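Local coordinates for protein putative glutathione S-transferase (Corynebacterium glutamicum, PDB 3M1G) that probably acts as a glutathione transferase of the ECM4-like, omega-related branch of the family, at residues A[77-82]-A[156-161]; A[139-144]-A[149-154]. All coordinates share one frame; numbering follows the deposited sequence.

Contact 1. Residues A[77-82]-A[156-161]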
loop_
_atom_site.group_PDB
_atom_site.type_symbol
_atom_site.label_atom_id
_atom_site.label_comp_id
_atom_site.label_asym_id
_atom_site.label_seq_id
_atom_site.Cartn_x
_atom_site.Cartn_y
_atom_site.Cartn_z
ATOM N N VAL A 77 -25.235 -8.424 7.131
ATOM C CA VAL A 77 -25.133 -9.749 6.502
ATOM C C VAL A 77 -24.460 -10.755 7.425
ATOM O O VAL A 77 -24.920 -11.908 7.577
ATOM C CB VAL A 77 -24.437 -9.681 5.119
ATOM C CG1 VAL A 77 -24.274 -11.100 4.476
ATOM C CG2 VAL A 77 -25.233 -8.784 4.190
ATOM N N ILE A 78 -23.394 -10.316 8.083
ATOM C CA ILE A 78 -22.658 -11.183 9.008
ATOM C C ILE A 78 -23.613 -11.586 10.169
ATOM O O ILE A 78 -23.659 -12.739 10.559
ATOM C CB ILE A 78 -21.429 -10.447 9.619
ATOM C CG1 ILE A 78 -20.324 -10.198 8.551
ATOM C CG2 ILE A 78 -20.870 -11.212 10.754
ATOM C CD1 ILE A 78 -19.266 -9.068 8.958
ATOM N N THR A 79 -24.338 -10.609 10.712
ATOM C CA THR A 79 -25.183 -10.846 11.868
ATOM C C THR A 79 -26.331 -11.794 11.478
ATOM O O THR A 79 -26.636 -12.738 12.212
ATOM C CB THR A 79 -25.693 -9.520 12.434
ATOM O OG1 THR A 79 -24.561 -8.706 12.799
ATOM C CG2 THR A 79 -26.588 -9.747 13.668
ATOM N N ARG A 80 -26.936 -11.555 10.317
ATOM C CA ARG A 80 -27.995 -12.423 9.796
ATOM C C ARG A 80 -27.537 -13.874 9.686
ATOM O O ARG A 80 -28.272 -14.809 10.079
ATOM C CB ARG A 80 -28.539 -11.908 8.464
ATOM C CG ARG A 80 -29.603 -12.760 7.768
ATOM C CD ARG A 80 -30.142 -12.061 6.561
ATOM N NE ARG A 80 -30.917 -12.913 5.646
ATOM C CZ ARG A 80 -30.410 -13.627 4.638
ATOM N NH1 ARG A 80 -29.103 -13.665 4.387
ATOM N NH2 ARG A 80 -31.225 -14.323 3.869
ATOM N N ARG A 81 -26.333 -14.074 9.166
ATOM C CA ARG A 81 -25.780 -15.416 9.092
ATOM C C ARG A 81 -25.458 -16.029 10.480
ATOM O O ARG A 81 -25.826 -17.184 10.756
ATOM C CB ARG A 81 -24.569 -15.442 8.180
ATOM C CG ARG A 81 -23.900 -16.820 8.076
ATOM C CD ARG A 81 -23.281 -17.092 6.728
ATOM N NE ARG A 81 -22.638 -18.403 6.762
ATOM C CZ ARG A 81 -23.295 -19.565 6.737
ATOM N NH1 ARG A 81 -24.630 -19.617 6.617
ATOM N NH2 ARG A 81 -22.611 -20.691 6.800
ATOM N N LEU A 82 -24.774 -15.285 11.343
ATOM C CA LEU A 82 -24.387 -15.807 12.626
ATOM C C LEU A 82 -25.600 -16.257 13.425
ATOM O O LEU A 82 -25.563 -17.308 14.071
ATOM C CB LEU A 82 -23.596 -14.773 13.426
ATOM C CG LEU A 82 -22.125 -14.550 13.047
ATOM C CD1 LEU A 82 -21.574 -13.382 13.856
ATOM C CD2 LEU A 82 -21.323 -15.828 13.308
ATOM N N SER A 156 -29.197 0.200 14.579
ATOM C CA SER A 156 -30.292 -0.472 15.222
ATOM C C SER A 156 -30.676 -1.771 14.528
ATOM O O SER A 156 -31.210 -2.682 15.178
ATOM C CB SER A 156 -31.512 0.459 15.429
ATOM O OG SER A 156 -32.113 0.754 14.213
ATOM N N ILE A 157 -30.329 -1.928 13.252
ATOM C CA ILE A 157 -30.644 -3.163 12.564
ATOM C C ILE A 157 -29.966 -4.343 13.239
ATOM O O ILE A 157 -30.620 -5.320 13.543
ATOM C CB ILE A 157 -30.345 -3.109 11.033
ATOM C CG1 ILE A 157 -31.358 -2.191 10.359
ATOM C CG2 ILE A 157 -30.419 -4.523 10.381
ATOM C CD1 ILE A 157 -31.096 -1.912 8.863
ATOM N N THR A 158 -28.668 -4.258 13.510
ATOM C CA THR A 158 -27.946 -5.392 14.072
ATOM C C THR A 158 -28.280 -5.575 15.555
ATOM O O THR A 158 -28.415 -6.710 16.021
ATOM C CB THR A 158 -26.394 -5.289 13.850
ATOM O OG1 THR A 158 -25.937 -4.001 14.292
ATOM C CG2 THR A 158 -26.036 -5.467 12.332
ATOM N N ILE A 159 -28.478 -4.486 16.289
ATOM C CA ILE A 159 -28.886 -4.621 17.679
ATOM C C ILE A 159 -30.234 -5.326 17.722
ATOM O O ILE A 159 -30.440 -6.279 18.471
ATOM C CB ILE A 159 -28.946 -3.252 18.413
ATOM C CG1 ILE A 159 -27.571 -2.627 18.527
ATOM C CG2 ILE A 159 -29.510 -3.391 19.797
ATOM C CD1 ILE A 159 -26.502 -3.583 19.103
ATOM N N ASP A 160 -31.154 -4.895 16.876
ATOM C CA ASP A 160 -32.490 -5.513 16.861
ATOM C C ASP A 160 -32.474 -6.961 16.355
ATOM O O ASP A 160 -33.211 -7.803 16.884
ATOM C CB ASP A 160 -33.481 -4.639 16.104
ATOM C CG ASP A 160 -33.808 -3.328 16.866
ATOM O OD1 ASP A 160 -33.430 -3.185 18.075
ATOM O OD2 ASP A 160 -34.501 -2.457 16.278
ATOM N N PHE A 161 -31.626 -7.278 15.374
ATOM C CA PHE A 161 -31.464 -8.708 14.981
ATOM C C PHE A 161 -31.120 -9.569 16.221
ATOM O O PHE A 161 -31.639 -10.675 16.374
ATOM C CB PHE A 161 -30.373 -8.940 13.920
ATOM C CG PHE A 161 -30.741 -8.604 12.505
ATOM C CD1 PHE A 161 -32.047 -8.266 12.106
ATOM C CD2 PHE A 161 -29.738 -8.607 11.540
ATOM C CE1 PHE A 161 -32.329 -7.983 10.801
ATOM C CE2 PHE A 161 -30.013 -8.356 10.236
ATOM C CZ PHE A 161 -31.316 -8.041 9.837
#
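Thr-79 points from helix 71-83 toward helix 154-163 and offers a different branch to each of two partners there. Its methyl CG2 lies near the plane of the Phe-161 ring, at the edge, 4.0 Å from CD2, and it is also close to CB of the same phenylalanine. With chi1 at -59°, CG2 is anti to the backbone N of Thr-79, which carries the methyl to the ring edge. The same rotamer turns Thr-79 OG1 back along its own helix, where it bonds to the carbonyl O of Arg-75 and so has a polar partner although buried. One turn earlier on the helix of Phe-161, Thr-158 meets Thr-79 with a methyl: its CG2 is 3.6 Å from Thr-79 OG1, the two side chains crossing at about a right angle, while Thr-158 OG1 is held by Glu-243. The Phe-161 ring is braced further by Ile-157 of its own helix, whose CG2 sits over one face toward the rim, and by Arg-80 CB, 4.2 Å from CE2. Arg-80 then runs on, away from the ring, to a salt bridge with Glu-352. The helix segments lie almost parallel, 7° apart, with axes 9.8 Å from each other. Val-77 and Arg-80 touch strand 62-66 beneath them, while Thr-79 and Ile-159 meet helix 243-253, so the pair, like the two helices on one face of a thioredoxin-like sheet, is sandwiched between that sheet and the C-terminal helical domain.

Contact 2. Residues A[139-144]-A[149-154]; sequences PALVEE and VVTNDY
Tyr-154 touches Pro-139 through CB, 3.6 Å from the proline CG, and turns its ring away from the proline, where it meets Trp-72 with the planes at about 40° and His-98 edge-to-face. The pyrrolidine of Pro-139 rests against Ala-73 and Thr-76 of helix 71-83. One water donates to both Pro-139 O (2.7 Å) and Asn-152 O, joining the two segments just beyond the paired strands. Further along, Leu-141 is bonded to the partner strand through both its backbone N and its O. Its N gives 2.9 Å to Thr-151 O, a carbonyl that also receives the CA-H of Ala-140. Its O takes the N-H of Val-150 in the carbonyl plane, 2.8 Å long but bent to 141°, and a weak second bond from Thr-151 N. Two residues facing one make a classic beta bulge. Leu-141 and Thr-151 lie side by side, pointing the same way, with CD1 3.9 Å from the threonine CG2; Val-142 and Val-149 occupy the other face. With Thr-151 OG1 anti to its own N (chi1 165°), the hydroxyl accepts from Asp-153 N in an ST turn, and Asp-153 in turn N-caps helix 154-163. The whole is the C-terminal beta hairpin of a thioredoxin-like domain. It is entered through the cis-proline that is a hallmark of this fold, and the Pro-139 side chain lies about 5 Å from that of Cys-70, the predicted nucleophile, consistent with a place beside the glutathione site.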
loop_
_atom_site.group_PDB
_atom_site.type_symbol
_atom_site.label_atom_id
_atom_site.label_comp_id
_atom_site.label_asym_id
_atom_site.label_seq_id
_atom_site.Cartn_x
_atom_site.Cartn_y
_atom_site.Cartn_z
ATOM N N PRO A 139 -27.429 -0.486 3.904
ATOM C CA PRO A 139 -28.401 -1.576 4.035
ATOM C C PRO A 139 -29.765 -1.040 4.453
ATOM O O PRO A 139 -29.840 0.012 5.078
ATOM C CB PRO A 139 -27.827 -2.444 5.155
ATOM C CG PRO A 139 -27.052 -1.480 6.026
ATOM C CD PRO A 139 -26.563 -0.385 5.084
ATOM N N ALA A 140 -30.804 -1.785 4.097
ATOM C CA ALA A 140 -32.173 -1.483 4.470
ATOM C C ALA A 140 -32.959 -2.762 4.693
ATOM O O ALA A 140 -32.711 -3.784 4.038
ATOM C CB ALA A 140 -32.869 -0.622 3.383
ATOM N N LEU A 141 -33.915 -2.696 5.623
ATOM C CA LEU A 141 -34.960 -3.729 5.716
ATOM C C LEU A 141 -36.197 -3.203 5.009
ATOM O O LEU A 141 -36.631 -2.062 5.241
ATOM C CB LEU A 141 -35.240 -4.112 7.178
ATOM C CG LEU A 141 -34.131 -4.890 7.900
ATOM C CD1 LEU A 141 -34.401 -4.827 9.421
ATOM C CD2 LEU A 141 -34.157 -6.337 7.375
ATOM N N VAL A 142 -36.697 -4.018 4.080
ATOM C CA VAL A 142 -37.783 -3.659 3.189
ATOM C C VAL A 142 -38.957 -4.637 3.364
ATOM O O VAL A 142 -38.743 -5.846 3.443
ATOM C CB VAL A 142 -37.286 -3.719 1.720
ATOM C CG1 VAL A 142 -38.390 -3.444 0.765
ATOM C CG2 VAL A 142 -36.125 -2.671 1.515
ATOM N N GLU A 143 -40.179 -4.115 3.429
ATOM C CA GLU A 143 -41.359 -4.967 3.462
ATOM C C GLU A 143 -41.575 -5.502 2.061
ATOM O O GLU A 143 -41.839 -4.707 1.155
ATOM C CB GLU A 143 -42.594 -4.202 3.961
ATOM C CG GLU A 143 -43.869 -5.044 3.920
ATOM C CD GLU A 143 -45.078 -4.360 4.501
ATOM O OE1 GLU A 143 -45.459 -3.260 4.034
ATOM O OE2 GLU A 143 -45.701 -4.962 5.403
ATOM N N GLU A 144 -41.412 -6.809 1.862
ATOM C CA GLU A 144 -41.495 -7.407 0.517
ATOM C C GLU A 144 -42.785 -7.096 -0.247
ATOM O O GLU A 144 -42.743 -6.794 -1.415
ATOM C CB GLU A 144 -41.359 -8.926 0.569
ATOM C CG GLU A 144 -39.926 -9.467 0.650
ATOM C CD GLU A 144 -39.924 -10.976 0.950
ATOM O OE1 GLU A 144 -40.985 -11.599 0.768
ATOM O OE2 GLU A 144 -38.902 -11.547 1.369
ATOM N N VAL A 149 -39.635 0.912 2.606
ATOM C CA VAL A 149 -38.436 0.798 3.406
ATOM C C VAL A 149 -38.862 0.957 4.849
ATOM O O VAL A 149 -39.393 1.991 5.247
ATOM C CB VAL A 149 -37.394 1.863 3.059
ATOM C CG1 VAL A 149 -36.206 1.781 4.036
ATOM C CG2 VAL A 149 -36.925 1.696 1.601
ATOM N N VAL A 150 -38.634 -0.099 5.629
ATOM C CA VAL A 150 -38.913 -0.094 7.063
ATOM C C VAL A 150 -37.849 0.666 7.823
ATOM O O VAL A 150 -38.165 1.565 8.617
ATOM C CB VAL A 150 -39.046 -1.540 7.582
ATOM C CG1 VAL A 150 -39.253 -1.546 9.088
ATOM C CG2 VAL A 150 -40.188 -2.243 6.814
ATOM N N THR A 151 -36.583 0.350 7.567
ATOM C CA THR A 151 -35.505 1.061 8.217
ATOM C C THR A 151 -34.198 1.001 7.428
ATOM O O THR A 151 -33.885 -0.011 6.804
ATOM C CB THR A 151 -35.195 0.491 9.643
ATOM O OG1 THR A 151 -33.920 0.980 10.099
ATOM C CG2 THR A 151 -35.188 -1.023 9.628
ATOM N N ASN A 152 -33.436 2.085 7.494
ATOM C CA ASN A 152 -32.047 2.103 7.024
ATOM C C ASN A 152 -31.096 2.578 8.118
ATOM O O ASN A 152 -29.987 3.026 7.849
ATOM C CB ASN A 152 -31.862 2.945 5.734
ATOM C CG ASN A 152 -32.429 4.320 5.838
ATOM O OD1 ASN A 152 -32.429 4.928 6.904
ATOM N ND2 ASN A 152 -32.946 4.838 4.709
ATOM N N ASP A 153 -31.529 2.472 9.364
ATOM C CA ASP A 153 -30.690 2.836 10.469
ATOM C C ASP A 153 -29.831 1.618 10.870
ATOM O O ASP A 153 -30.231 0.783 11.718
ATOM C CB ASP A 153 -31.547 3.326 11.616
ATOM C CG ASP A 153 -30.705 3.764 12.795
ATOM O OD1 ASP A 153 -29.882 4.651 12.607
ATOM O OD2 ASP A 153 -30.859 3.199 13.879
ATOM N N TYR A 154 -28.662 1.516 10.248
ATOM C CA TYR A 154 -27.875 0.270 10.301
ATOM C C TYR A 154 -27.400 -0.121 11.726
ATOM O O TYR A 154 -27.387 -1.321 12.032
ATOM C CB TYR A 154 -26.731 0.226 9.236
ATOM C CG TYR A 154 -25.771 1.355 9.374
ATOM C CD1 TYR A 154 -24.717 1.271 10.272
ATOM C CD2 TYR A 154 -25.956 2.537 8.682
ATOM C CE1 TYR A 154 -23.877 2.332 10.480
ATOM C CE2 TYR A 154 -25.107 3.633 8.875
ATOM C CZ TYR A 154 -24.065 3.507 9.788
ATOM O OH TYR A 154 -23.196 4.522 9.994
HETATM O O HOH W 1 -28.329 2.180 5.791
#

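After three short strands that form a separate sheet, the chain runs through strand 62-66 and helix 71-83, then strand 90-93 and a long region without a model, before entering strand 140-143. Contact 2 closes a short hairpin between 139-144 and 149-154. The chain then passes straight into helix 154-163, which returns to helix 71-83 as contact 1, closing a loop of 73 residues with the hairpin nested inside it. The contacts also touch: Phe-161 CE1 packs 4.0 Å from Leu-141 CD1, and Ile-157 covers both Leu-141 and Thr-151. Contact 2 thus completes one edge of the four-stranded sheet, and contact 1 joins the two helices packed on one of its faces.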